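Local coordinates for protein Cys-Gly metallodipeptidase DUG1 (Saccharomyces cerevisiae, PDB 4G1P) that hydrolyses the dipeptide Cys-Gly with high specificity as an M20 family dipeptidase using zinc or manganese, and is the catalytic subunit of the complex that degrades glutathione, at residues 135-140 with 198-203; 100-105 with 169-174; 208-213 with 415-420; 113-118 with 451-456. One frame throughout, in Å; residues are numbered along the deposited sequence.

Interaction 1: residues 135-140 with 198-203; sequences VTDDTG and ISDNYW. With ZN (zinc ion), chain B.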
loop_
_atom_site.group_PDB
_atom_site.type_symbol
_atom_site.label_atom_id
_atom_site.label_comp_id
_atom_site.label_asym_id
_atom_site.label_seq_id
_atom_site.Cartn_x
_atom_site.Cartn_y
_atom_site.Cartn_z
ATOM N N VAL A 135 -5.566 21.145 -11.665
ATOM C CA VAL A 135 -6.053 22.479 -11.977
ATOM C C VAL A 135 -5.080 23.579 -11.527
ATOM O O VAL A 135 -4.943 24.594 -12.197
ATOM C CB VAL A 135 -7.498 22.722 -11.487
ATOM C CG1 VAL A 135 -7.549 22.962 -9.989
ATOM C CG2 VAL A 135 -8.094 23.895 -12.239
ATOM N N THR A 136 -4.375 23.356 -10.421
ATOM C CA THR A 136 -3.305 24.267 -10.021
ATOM C C THR A 136 -1.910 23.716 -10.348
ATOM O O THR A 136 -0.969 24.474 -10.536
ATOM C CB THR A 136 -3.381 24.647 -8.521
ATOM O OG1 THR A 136 -2.692 25.878 -8.305
ATOM C CG2 THR A 136 -2.739 23.587 -7.648
ATOM N N ASP A 137 -1.783 22.398 -10.434
ATOM C CA ASP A 137 -0.485 21.768 -10.603
ATOM C C ASP A 137 -0.598 20.740 -11.715
ATOM O O ASP A 137 -0.814 19.557 -11.431
ATOM C CB ASP A 137 -0.081 21.101 -9.279
ATOM C CG ASP A 137 1.269 20.395 -9.342
ATOM O OD1 ASP A 137 2.019 20.589 -10.315
ATOM O OD2 ASP A 137 1.591 19.644 -8.394
ATOM N N ASP A 138 -0.443 21.157 -12.974
ATOM C CA ASP A 138 0.020 22.485 -13.375
ATOM C C ASP A 138 -0.771 22.948 -14.606
ATOM O O ASP A 138 -0.335 23.826 -15.341
ATOM C CB ASP A 138 1.516 22.405 -13.735
ATOM C CG ASP A 138 2.157 23.780 -14.032
ATOM O OD1 ASP A 138 1.893 24.769 -13.303
ATOM O OD2 ASP A 138 2.939 23.864 -14.999
ATOM N N THR A 139 -1.936 22.350 -14.830
ATOM C CA THR A 139 -2.666 22.571 -16.084
ATOM C C THR A 139 -3.350 23.960 -16.194
ATOM O O THR A 139 -3.357 24.576 -17.260
ATOM C CB THR A 139 -3.657 21.412 -16.349
ATOM O OG1 THR A 139 -2.925 20.185 -16.394
ATOM C CG2 THR A 139 -4.370 21.588 -17.658
ATOM N N GLY A 140 -3.905 24.451 -15.092
ATOM C CA GLY A 140 -4.411 25.808 -15.061
ATOM C C GLY A 140 -3.375 26.853 -15.469
ATOM O O GLY A 140 -3.592 27.608 -16.426
ATOM N N ILE A 198 8.360 30.715 -15.272
ATOM C CA ILE A 198 7.699 29.476 -14.897
ATOM C C ILE A 198 6.576 29.781 -13.933
ATOM O O ILE A 198 6.782 30.484 -12.938
ATOM C CB ILE A 198 8.664 28.507 -14.204
ATOM C CG1 ILE A 198 9.692 27.972 -15.187
ATOM C CG2 ILE A 198 7.907 27.338 -13.601
ATOM C CD1 ILE A 198 10.783 27.141 -14.516
ATOM N N SER A 199 5.389 29.262 -14.230
ATOM C CA SER A 199 4.282 29.346 -13.305
ATOM C C SER A 199 3.957 27.943 -12.838
ATOM O O SER A 199 3.212 27.221 -13.485
ATOM C CB SER A 199 3.077 29.964 -13.996
ATOM O OG SER A 199 2.059 30.235 -13.063
ATOM N N ASP A 200 4.526 27.548 -11.711
ATOM C CA ASP A 200 4.411 26.175 -11.260
ATOM C C ASP A 200 4.587 26.069 -9.753
ATOM O O ASP A 200 5.150 25.101 -9.248
ATOM C CB ASP A 200 5.467 25.319 -11.955
ATOM C CG ASP A 200 5.032 23.871 -12.130
ATOM O OD1 ASP A 200 3.935 23.497 -11.669
ATOM O OD2 ASP A 200 5.800 23.095 -12.726
ATOM N N ASN A 201 4.129 27.084 -9.038
ATOM C CA ASN A 201 4.061 27.022 -7.590
ATOM C C ASN A 201 2.938 27.915 -7.117
ATOM O O ASN A 201 2.043 28.210 -7.888
ATOM C CB ASN A 201 5.400 27.383 -6.944
ATOM C CG ASN A 201 5.784 28.830 -7.154
ATOM O OD1 ASN A 201 5.656 29.371 -8.259
ATOM N ND2 ASN A 201 6.245 29.474 -6.083
ATOM N N TYR A 202 2.981 28.349 -5.860
ATOM C CA TYR A 202 1.815 28.967 -5.219
ATOM C C TYR A 202 2.240 30.109 -4.337
ATOM O O TYR A 202 3.407 30.198 -3.964
ATOM C CB TYR A 202 1.081 27.922 -4.364
ATOM C CG TYR A 202 1.224 26.556 -4.965
ATOM C CD1 TYR A 202 2.307 25.741 -4.636
ATOM C CD2 TYR A 202 0.330 26.110 -5.929
ATOM C CE1 TYR A 202 2.471 24.501 -5.233
ATOM C CE2 TYR A 202 0.484 24.876 -6.522
ATOM C CZ TYR A 202 1.551 24.072 -6.176
ATOM O OH TYR A 202 1.707 22.839 -6.777
ATOM N N TRP A 203 1.283 30.966 -3.989
ATOM C CA TRP A 203 1.496 31.979 -2.967
ATOM C C TRP A 203 1.842 31.250 -1.704
ATOM O O TRP A 203 1.461 30.097 -1.521
ATOM C CB TRP A 203 0.219 32.766 -2.693
ATOM C CG TRP A 203 -0.245 33.615 -3.805
ATOM C CD1 TRP A 203 0.361 33.792 -5.012
ATOM C CD2 TRP A 203 -1.427 34.424 -3.823
ATOM N NE1 TRP A 203 -0.375 34.657 -5.787
ATOM C CE2 TRP A 203 -1.479 35.059 -5.079
ATOM C CE3 TRP A 203 -2.448 34.666 -2.903
ATOM C CZ2 TRP A 203 -2.505 35.930 -5.434
ATOM C CZ3 TRP A 203 -3.468 35.527 -3.257
ATOM C CH2 TRP A 203 -3.486 36.150 -4.512
HETATM ZN ZN ZN B . 3.107 18.328 -8.648
HETATM O O HOH W 1 -0.777 27.857 -9.164
HETATM O O HOH W 2 1.938 24.333 -9.559
#
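S199 meets D138 through its backbone, the carbonyl O lying 2.8 Å from D138 OD1, while its own hydroxyl is bonded to the carbonyl of L440. At D200 two carboxylates come face to face. Those of D138 and D200 are stacked with planes 24° apart, and D200 OD1 stands 2.9 Å from D138 OD1, a pair of acceptors and so no hydrogen bond. D138 OD2 receives the backbone N-H of H102. A water spans the gap beside them, donating to D200 OD1 at 3.0 Å and to the carbonyl O of T136. The next residue, N201, takes part through its backbone alone: a second water gives one hydrogen to N201 O and the other to T136 OG1, which also bonds D447. Y202 then lays its ring across T136 and D137, with T136 CG2 3.6 Å from Y202 CE2 and T136 OG1 in the ring plane at the edge. Y202 OH comes within 3.5 Å of D137 CB. With CG anti to the backbone N (chi1 180°), the D137 carboxylate stands at the metals, and OD2 binds one zinc ion at 2.0 Å in company with E172 and H450. D137 also belongs, with D200, to the site of the second zinc. The peptide bond between D137 and D138 is cis, a recurrent feature beside the bridging aspartate in two-metal zinc exopeptidases of this kind. Three acidic side chains are thus gathered in a buried spot; the zinc ions probably offset much of their mutual repulsion, with water and the H102 N-H helping to accommodate them.

Interaction 2: residues 100-105 with 169-174; sequences YGHYDV and GMEESG. With ZN (zinc ion), chain B; GLY (glycine), chain D.
D104 and the loop 169-174 meet at the C-terminal ends of two neighbouring parallel strands, 96-102 and 162-168, where the alpha/beta catalytic domain of M20 peptidases carries its active site. Two backbone hydrogen bonds end on the D104 carboxylate: E171 N reaches OD1 at 3.0 Å, on the syn side but 28° out of the plane, and E172 N reaches the syn lone pair of OD2 at 2.8 Å. S33 also bonds OD2. D104, an active-site residue by similarity, so positions two consecutive loop residues. H102 ND1, above the carbonyl plane, donates to D104 O, which lies near the ring plane. In the stacking group, the E171 carboxylate lies almost parallel to the H102 ring, planes 2° apart, and E171 CB sits over the same imidazole in a CH-pi contact, 3.5 Å from the ring centroid. G169 CA makes a like contact with one face of Y103, whose OH is bonded to P82 O. E171, probably the proton acceptor, places OE2 3.1 Å from O of the bound glycine. A bend at chi2 (-74°) brings the E172 carboxylate to the metal; Q106 bonds OE1, and OE2 binds the zinc ion at 2.1 Å, alongside the glycine N.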
loop_
_atom_site.group_PDB
_atom_site.type_symbol
_atom_site.label_atom_id
_atom_site.label_comp_id
_atom_site.label_asym_id
_atom_site.label_seq_id
_atom_site.Cartn_x
_atom_site.Cartn_y
_atom_site.Cartn_z
ATOM N N TYR A 100 7.783 27.696 -19.385
ATOM C CA TYR A 100 7.760 26.263 -19.117
ATOM C C TYR A 100 6.650 25.917 -18.137
ATOM O O TYR A 100 6.365 26.684 -17.202
ATOM C CB TYR A 100 9.092 25.836 -18.521
ATOM C CG TYR A 100 9.047 24.542 -17.742
ATOM C CD1 TYR A 100 8.687 24.522 -16.391
ATOM C CD2 TYR A 100 9.396 23.343 -18.344
ATOM C CE1 TYR A 100 8.639 23.349 -15.688
ATOM C CE2 TYR A 100 9.369 22.167 -17.641
ATOM C CZ TYR A 100 8.990 22.174 -16.317
ATOM O OH TYR A 100 8.968 20.997 -15.624
ATOM N N GLY A 101 6.054 24.743 -18.339
ATOM C CA GLY A 101 5.065 24.184 -17.434
ATOM C C GLY A 101 4.940 22.692 -17.691
ATOM O O GLY A 101 5.704 22.113 -18.471
ATOM N N HIS A 102 3.978 22.045 -17.054
ATOM C CA HIS A 102 3.842 20.618 -17.263
ATOM C C HIS A 102 2.404 20.163 -17.314
ATOM O O HIS A 102 1.555 20.623 -16.540
ATOM C CB HIS A 102 4.643 19.820 -16.229
ATOM C CG HIS A 102 4.113 19.896 -14.829
ATOM N ND1 HIS A 102 3.159 19.024 -14.344
ATOM C CD2 HIS A 102 4.449 20.702 -13.790
ATOM C CE1 HIS A 102 2.911 19.311 -13.076
ATOM N NE2 HIS A 102 3.683 20.322 -12.716
ATOM N N TYR A 103 2.140 19.243 -18.232
ATOM C CA TYR A 103 0.777 18.818 -18.485
ATOM C C TYR A 103 0.390 17.469 -17.884
ATOM O O TYR A 103 -0.772 17.079 -17.974
ATOM C CB TYR A 103 0.484 18.841 -19.972
ATOM C CG TYR A 103 1.335 17.927 -20.815
ATOM C CD1 TYR A 103 1.052 16.567 -20.904
ATOM C CD2 TYR A 103 2.401 18.429 -21.572
ATOM C CE1 TYR A 103 1.820 15.718 -21.698
ATOM C CE2 TYR A 103 3.166 17.590 -22.371
ATOM C CZ TYR A 103 2.865 16.230 -22.430
ATOM O OH TYR A 103 3.606 15.383 -23.219
ATOM N N ASP A 104 1.345 16.752 -17.295
ATOM C CA ASP A 104 1.027 15.523 -16.580
ATOM C C ASP A 104 0.603 15.928 -15.189
ATOM O O ASP A 104 0.792 17.082 -14.808
ATOM C CB ASP A 104 2.211 14.552 -16.523
ATOM C CG ASP A 104 3.425 15.139 -15.812
ATOM O OD1 ASP A 104 3.921 16.211 -16.230
ATOM O OD2 ASP A 104 3.897 14.523 -14.832
ATOM N N VAL A 105 0.026 14.982 -14.445
ATOM C CA VAL A 105 -0.603 15.256 -13.150
ATOM C C VAL A 105 -0.476 14.074 -12.197
ATOM O O VAL A 105 -0.338 12.936 -12.626
ATOM C CB VAL A 105 -2.119 15.553 -13.313
ATOM C CG1 VAL A 105 -2.354 16.843 -14.093
ATOM C CG2 VAL A 105 -2.835 14.386 -13.991
ATOM N N GLY A 169 5.619 16.462 -19.943
ATOM C CA GLY A 169 4.600 15.612 -19.353
ATOM C C GLY A 169 5.184 14.535 -18.447
ATOM O O GLY A 169 4.596 13.461 -18.271
ATOM N N MET A 170 6.342 14.823 -17.862
ATOM C CA MET A 170 6.956 13.901 -16.919
ATOM C C MET A 170 7.339 14.598 -15.620
ATOM O O MET A 170 8.150 14.077 -14.855
ATOM C CB MET A 170 8.197 13.231 -17.526
ATOM C CG MET A 170 7.908 12.066 -18.473
ATOM S SD MET A 170 7.084 10.672 -17.677
ATOM C CE MET A 170 8.444 9.852 -16.872
ATOM N N GLU A 171 6.767 15.770 -15.360
ATOM C CA GLU A 171 7.190 16.532 -14.182
ATOM C C GLU A 171 6.886 15.796 -12.883
ATOM O O GLU A 171 7.676 15.839 -11.947
ATOM C CB GLU A 171 6.572 17.927 -14.162
ATOM C CG GLU A 171 7.345 18.954 -13.346
ATOM C CD GLU A 171 6.850 19.101 -11.903
ATOM O OE1 GLU A 171 5.950 18.335 -11.480
ATOM O OE2 GLU A 171 7.372 19.993 -11.189
ATOM N N GLU A 172 5.753 15.106 -12.841
ATOM C CA GLU A 172 5.364 14.380 -11.637
ATOM C C GLU A 172 6.068 13.022 -11.555
ATOM O O GLU A 172 5.802 12.230 -10.653
ATOM C CB GLU A 172 3.836 14.204 -11.575
ATOM C CG GLU A 172 3.029 15.494 -11.691
ATOM C CD GLU A 172 3.075 16.338 -10.419
ATOM O OE1 GLU A 172 3.732 15.925 -9.441
ATOM O OE2 GLU A 172 2.453 17.421 -10.396
ATOM N N SER A 173 6.971 12.774 -12.497
ATOM C CA SER A 173 7.678 11.506 -12.591
ATOM C C SER A 173 9.167 11.721 -12.900
ATOM O O SER A 173 9.757 11.021 -13.734
ATOM C CB SER A 173 7.034 10.621 -13.666
ATOM O OG SER A 173 5.644 10.455 -13.435
ATOM N N GLY A 174 9.765 12.709 -12.235
ATOM C CA GLY A 174 11.194 12.952 -12.345
ATOM C C GLY A 174 11.675 13.816 -13.498
ATOM O O GLY A 174 12.878 14.020 -13.631
HETATM ZN ZN ZN B . 3.107 18.328 -8.648
HETATM N N GLY D . 4.805 19.628 -7.186
HETATM C CA GLY D . 5.339 19.072 -8.415
HETATM C C GLY D . 6.625 18.400 -8.016
HETATM O O GLY D . 7.713 18.900 -8.284
#

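Interaction 3: residues 208-213 with 415-420; sequences KPVLTY and DFTREG
L211 O is gripped by T417 from two directions: the backbone N-H arrives at 2.9 Å and nearly straight, 172° at the hydrogen, and the hydroxyl adds a weak bond. The carbonyl belongs to a parallel beta pairing, in which the start of strand 210-226 runs beside strand 415-419 in a mixed sheet. V210, L211 and T212 are in register with D415, F416 and T417. The other backbone bonds are L211 N to D415 O and Y213 N to T417 O, each 2.9 Å, with a longer one from D415 N to P209 O leading into the pair. CA-H groups of V210, F416 and T212 make further C-H...O contacts to the same carbonyls. On the face carrying V210, T212, D415 and T417, V210 CG1 packs on T417 CG2 at 3.7 Å, and T212 OG1 makes a weak bond to T417 OG1 while N201 supplies its stronger partner. L211 and F416 point to the other face, where helix 397-410 covers L211. A salt bridge closes the beginning of the pair: K208, fully extended, puts NZ 2.7 Å from D415 OD1, approaching from above the carboxylate plane, and E286 is bonded to both residues. At the far end the Y213 ring lies alongside strand 415-419, its edge at the F416 carbonyl, with CG placed between backbone N and carbonyl carbon (chi1 66°). R418 CG lies over one face of that ring, 3.9 Å from the centroid. A water in the ring plane accepts from Y213 OH at 3.0 Å and donates to F416 O.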
loop_
_atom_site.group_PDB
_atom_site.type_symbol
_atom_site.label_atom_id
_atom_site.label_comp_id
_atom_site.label_asym_id
_atom_site.label_seq_id
_atom_site.Cartn_x
_atom_site.Cartn_y
_atom_site.Cartn_z
ATOM N N LYS A 208 -2.115 37.116 -0.047
ATOM C CA LYS A 208 -1.181 38.048 -0.645
ATOM C C LYS A 208 -0.276 37.379 -1.678
ATOM O O LYS A 208 0.402 36.402 -1.371
ATOM C CB LYS A 208 -0.326 38.679 0.449
ATOM C CG LYS A 208 0.488 39.876 -0.019
ATOM C CD LYS A 208 1.416 40.370 1.078
ATOM C CE LYS A 208 2.193 41.609 0.644
ATOM N NZ LYS A 208 3.049 42.092 1.766
ATOM N N PRO A 209 -0.257 37.921 -2.906
ATOM C CA PRO A 209 0.564 37.394 -4.000
ATOM C C PRO A 209 2.047 37.467 -3.685
ATOM O O PRO A 209 2.462 38.270 -2.854
ATOM C CB PRO A 209 0.219 38.312 -5.179
ATOM C CG PRO A 209 -0.348 39.540 -4.559
ATOM C CD PRO A 209 -1.037 39.098 -3.314
ATOM N N VAL A 210 2.832 36.617 -4.332
ATOM C CA VAL A 210 4.266 36.552 -4.077
ATOM C C VAL A 210 5.016 36.411 -5.390
ATOM O O VAL A 210 4.446 36.047 -6.414
ATOM C CB VAL A 210 4.667 35.343 -3.149
ATOM C CG1 VAL A 210 3.782 35.270 -1.928
ATOM C CG2 VAL A 210 4.599 34.039 -3.900
ATOM N N LEU A 211 6.300 36.711 -5.361
ATOM C CA LEU A 211 7.165 36.301 -6.449
ATOM C C LEU A 211 8.246 35.423 -5.829
ATOM O O LEU A 211 8.716 35.673 -4.707
ATOM C CB LEU A 211 7.744 37.508 -7.188
ATOM C CG LEU A 211 6.685 38.411 -7.830
ATOM C CD1 LEU A 211 7.343 39.583 -8.495
ATOM C CD2 LEU A 211 5.842 37.639 -8.837
ATOM N N THR A 212 8.609 34.368 -6.542
ATOM C CA THR A 212 9.413 33.340 -5.941
ATOM C C THR A 212 10.800 33.342 -6.521
ATOM O O THR A 212 10.973 33.261 -7.730
ATOM C CB THR A 212 8.734 31.975 -6.069
ATOM O OG1 THR A 212 7.519 32.001 -5.309
ATOM C CG2 THR A 212 9.632 30.864 -5.529
ATOM N N TYR A 213 11.796 33.451 -5.648
ATOM C CA TYR A 213 13.182 33.523 -6.095
ATOM C C TYR A 213 14.038 32.310 -5.698
ATOM O O TYR A 213 15.243 32.284 -5.978
ATOM C CB TYR A 213 13.832 34.836 -5.626
ATOM C CG TYR A 213 13.990 34.976 -4.122
ATOM C CD1 TYR A 213 12.985 35.537 -3.345
ATOM C CD2 TYR A 213 15.147 34.559 -3.486
ATOM C CE1 TYR A 213 13.127 35.668 -1.990
ATOM C CE2 TYR A 213 15.295 34.680 -2.132
ATOM C CZ TYR A 213 14.288 35.236 -1.385
ATOM O OH TYR A 213 14.449 35.362 -0.024
ATOM N N ASP A 415 5.067 39.869 -1.810
ATOM C CA ASP A 415 6.183 39.439 -0.993
ATOM C C ASP A 415 7.182 38.716 -1.876
ATOM O O ASP A 415 6.820 38.149 -2.913
ATOM C CB ASP A 415 5.719 38.511 0.131
ATOM C CG ASP A 415 5.056 39.262 1.267
ATOM O OD1 ASP A 415 5.238 40.496 1.333
ATOM O OD2 ASP A 415 4.363 38.635 2.096
ATOM N N PHE A 416 8.448 38.749 -1.482
ATOM C CA PHE A 416 9.457 37.968 -2.177
ATOM C C PHE A 416 9.766 36.708 -1.377
ATOM O O PHE A 416 10.233 36.769 -0.246
ATOM C CB PHE A 416 10.710 38.798 -2.406
ATOM C CG PHE A 416 10.560 39.833 -3.482
ATOM C CD1 PHE A 416 9.881 41.010 -3.239
ATOM C CD2 PHE A 416 11.111 39.629 -4.735
ATOM C CE1 PHE A 416 9.756 41.969 -4.230
ATOM C CE2 PHE A 416 10.990 40.576 -5.730
ATOM C CZ PHE A 416 10.316 41.750 -5.478
ATOM N N THR A 417 9.474 35.556 -1.955
ATOM C CA THR A 417 9.464 34.330 -1.174
ATOM C C THR A 417 10.284 33.248 -1.826
ATOM O O THR A 417 10.578 33.289 -3.020
ATOM C CB THR A 417 8.046 33.767 -1.042
ATOM O OG1 THR A 417 7.551 33.454 -2.349
ATOM C CG2 THR A 417 7.120 34.764 -0.383
ATOM N N ARG A 418 10.640 32.257 -1.026
ATOM C CA ARG A 418 11.228 31.052 -1.565
ATOM C C ARG A 418 10.165 29.971 -1.558
ATOM O O ARG A 418 9.033 30.227 -1.165
ATOM C CB ARG A 418 12.472 30.679 -0.768
ATOM C CG ARG A 418 13.566 31.715 -0.956
ATOM C CD ARG A 418 14.684 31.555 0.033
ATOM N NE ARG A 418 15.529 30.413 -0.288
ATOM C CZ ARG A 418 16.736 30.232 0.224
ATOM N NH1 ARG A 418 17.238 31.129 1.058
ATOM N NH2 ARG A 418 17.445 29.169 -0.108
ATOM N N GLU A 419 10.519 28.784 -2.031
ATOM C CA GLU A 419 9.571 27.681 -2.121
ATOM C C GLU A 419 10.089 26.444 -1.409
ATOM O O GLU A 419 11.263 26.073 -1.553
ATOM C CB GLU A 419 9.317 27.313 -3.581
ATOM C CG GLU A 419 7.930 27.622 -4.077
ATOM C CD GLU A 419 6.849 26.865 -3.340
ATOM O OE1 GLU A 419 7.024 25.649 -3.101
ATOM O OE2 GLU A 419 5.818 27.496 -3.006
ATOM N N GLY A 420 9.199 25.803 -0.657
ATOM C CA GLY A 420 9.483 24.499 -0.086
ATOM C C GLY A 420 9.460 23.428 -1.160
ATOM O O GLY A 420 10.180 22.433 -1.087
HETATM O O HOH W 3 12.066 36.270 1.472
#

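Interaction 4: residues 113-118 with 451-456; sequences GWDTEP and SINEKL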
loop_
_atom_site.group_PDB
_atom_site.type_symbol
_atom_site.label_atom_id
_atom_site.label_comp_id
_atom_site.label_asym_id
_atom_site.label_seq_id
_atom_site.Cartn_x
_atom_site.Cartn_y
_atom_site.Cartn_z
ATOM N N GLY A 113 -10.979 10.327 -1.026
ATOM C CA GLY A 113 -11.592 11.315 -0.155
ATOM C C GLY A 113 -12.092 12.568 -0.858
ATOM O O GLY A 113 -12.564 13.501 -0.212
ATOM N N TRP A 114 -11.990 12.578 -2.182
ATOM C CA TRP A 114 -12.465 13.676 -3.012
ATOM C C TRP A 114 -13.958 13.905 -2.875
ATOM O O TRP A 114 -14.728 12.954 -2.801
ATOM C CB TRP A 114 -12.169 13.369 -4.470
ATOM C CG TRP A 114 -10.760 13.631 -4.848
ATOM C CD1 TRP A 114 -9.671 12.864 -4.544
ATOM C CD2 TRP A 114 -10.274 14.744 -5.601
ATOM N NE1 TRP A 114 -8.540 13.436 -5.055
ATOM C CE2 TRP A 114 -8.879 14.590 -5.711
ATOM C CE3 TRP A 114 -10.884 15.850 -6.195
ATOM C CZ2 TRP A 114 -8.079 15.501 -6.395
ATOM C CZ3 TRP A 114 -10.097 16.753 -6.869
ATOM C CH2 TRP A 114 -8.703 16.574 -6.968
ATOM N N ASP A 115 -14.368 15.168 -2.862
ATOM C CA ASP A 115 -15.783 15.497 -2.758
ATOM C C ASP A 115 -16.423 15.435 -4.133
ATOM O O ASP A 115 -17.612 15.205 -4.268
ATOM C CB ASP A 115 -15.992 16.873 -2.111
ATOM C CG ASP A 115 -15.667 16.879 -0.612
ATOM O OD1 ASP A 115 -15.013 15.928 -0.117
ATOM O OD2 ASP A 115 -16.068 17.838 0.076
ATOM N N THR A 116 -15.608 15.608 -5.158
ATOM C CA THR A 116 -16.072 15.557 -6.532
ATOM C C THR A 116 -15.157 14.612 -7.252
ATOM O O THR A 116 -14.128 14.232 -6.732
ATOM C CB THR A 116 -15.944 16.931 -7.226
ATOM O OG1 THR A 116 -14.679 17.505 -6.892
ATOM C CG2 THR A 116 -17.017 17.863 -6.753
ATOM N N GLU A 117 -15.517 14.251 -8.464
ATOM C CA GLU A 117 -14.697 13.363 -9.248
ATOM C C GLU A 117 -13.497 14.132 -9.797
ATOM O O GLU A 117 -13.659 15.098 -10.548
ATOM C CB GLU A 117 -15.560 12.794 -10.357
ATOM C CG GLU A 117 -16.992 12.616 -9.872
ATOM C CD GLU A 117 -17.916 12.063 -10.926
ATOM O OE1 GLU A 117 -17.616 10.959 -11.436
ATOM O OE2 GLU A 117 -18.937 12.731 -11.238
ATOM N N PRO A 118 -12.285 13.698 -9.418
ATOM C CA PRO A 118 -11.035 14.427 -9.659
ATOM C C PRO A 118 -10.798 14.808 -11.116
ATOM O O PRO A 118 -10.171 15.846 -11.370
ATOM C CB PRO A 118 -9.957 13.468 -9.149
ATOM C CG PRO A 118 -10.625 12.126 -9.052
ATOM C CD PRO A 118 -12.048 12.420 -8.726
ATOM N N SER A 451 -2.853 16.395 -3.344
ATOM C CA SER A 451 -3.769 16.015 -2.287
ATOM C C SER A 451 -5.183 15.807 -2.839
ATOM O O SER A 451 -5.365 15.779 -4.053
ATOM C CB SER A 451 -3.744 17.075 -1.192
ATOM O OG SER A 451 -4.385 16.607 -0.022
ATOM N N ILE A 452 -6.173 15.641 -1.960
ATOM C CA ILE A 452 -7.568 15.557 -2.397
ATOM C C ILE A 452 -8.164 16.945 -2.546
ATOM O O ILE A 452 -7.746 17.880 -1.852
ATOM C CB ILE A 452 -8.464 14.787 -1.406
ATOM C CG1 ILE A 452 -8.286 15.340 0.008
ATOM C CG2 ILE A 452 -8.188 13.279 -1.463
ATOM C CD1 ILE A 452 -9.307 14.830 0.988
ATOM N N ASN A 453 -9.138 17.062 -3.450
ATOM C CA ASN A 453 -9.876 18.303 -3.665
ATOM C C ASN A 453 -8.993 19.464 -4.133
ATOM O O ASN A 453 -9.172 20.588 -3.681
ATOM C CB ASN A 453 -10.644 18.717 -2.396
ATOM C CG ASN A 453 -11.655 17.667 -1.944
ATOM O OD1 ASN A 453 -12.415 17.130 -2.747
ATOM N ND2 ASN A 453 -11.666 17.376 -0.651
ATOM N N GLU A 454 -8.042 19.183 -5.023
ATOM C CA GLU A 454 -7.180 20.220 -5.575
ATOM C C GLU A 454 -8.033 21.302 -6.230
ATOM O O GLU A 454 -8.892 21.018 -7.075
ATOM C CB GLU A 454 -6.211 19.630 -6.600
ATOM C CG GLU A 454 -5.128 20.596 -7.059
ATOM C CD GLU A 454 -4.353 20.093 -8.265
ATOM O OE1 GLU A 454 -4.110 18.873 -8.343
ATOM O OE2 GLU A 454 -3.991 20.910 -9.145
ATOM N N LYS A 455 -7.804 22.543 -5.827
ATOM C CA LYS A 455 -8.634 23.655 -6.262
ATOM C C LYS A 455 -7.776 24.777 -6.828
ATOM O O LYS A 455 -6.580 24.873 -6.544
ATOM C CB LYS A 455 -9.431 24.203 -5.084
ATOM C CG LYS A 455 -8.836 25.489 -4.483
ATOM C CD LYS A 455 -8.601 25.344 -2.985
ATOM C CE LYS A 455 -8.374 26.687 -2.303
ATOM N NZ LYS A 455 -7.146 27.374 -2.768
ATOM N N LEU A 456 -8.400 25.613 -7.645
ATOM C CA LEU A 456 -7.803 26.861 -8.087
ATOM C C LEU A 456 -8.876 27.917 -7.923
ATOM O O LEU A 456 -9.964 27.777 -8.473
ATOM C CB LEU A 456 -7.353 26.788 -9.547
ATOM C CG LEU A 456 -6.635 28.061 -10.035
ATOM C CD1 LEU A 456 -5.497 28.404 -9.100
ATOM C CD2 LEU A 456 -6.119 27.919 -11.475
#
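W114, N453 and I452 carry this contact between the loop after strand 96-102 and the loop that leads into strand 455-457. The indole lies flat against the 451-456 backbone: N453 N sits 3.2 Å above the ring plane, over its centre, and I452 CA makes a CH-pi contact with the five-membered ring. P118 CB packs on the opposite face, sandwiching the tryptophan. I452 runs antiparallel to the indole, with CG2 3.4 Å from W114 CD1, while I452 CD1 extends to G113 O. N453 has left-handed helical backbone angles (62/40); its CB points away from the first loop but the amide returns to it, CG being anti to the carbonyl carbon. From there N453 OD1 accepts the D115 N-H at 2.8 Å, in the carbonyl plane on a lone pair and nearly straight (170°). Beyond this residue W114 CH2 touches E454, whose carboxylate bonds G134, R133 and the N-H groups of T136 and D137. S451 OG, next to I452, bonds D231 O of the second subunit. One nearly straight hydrogen bond to a side-chain amide and broad aromatic packing thus fix the bend at N453, between the dimer interface and E454, which bonds the backbone of the zinc ligand D137.

Overall arrangement
Interactions 1 and 2 form the buried heart of the catalytic site: both contribute to one zinc ion, through D137 and E172, and their segments alternate along the chain. Interaction 1 relies on metal and water, interaction 2 on two backbone N-H bonds to D104. Interaction 3 is also largely buried but is regular parallel sheet, centred about 13 Å from interaction 1 and joined to it by N201 with T212 and by W203 against 208-209. Interaction 4 is the most exposed, dominated by indole packing, yet it reaches inward where E454 receives N-H groups from 135-140. Interactions 3 and 4, centred about 25 Å apart, do not touch, although interaction 4's chain loop encloses interaction 3.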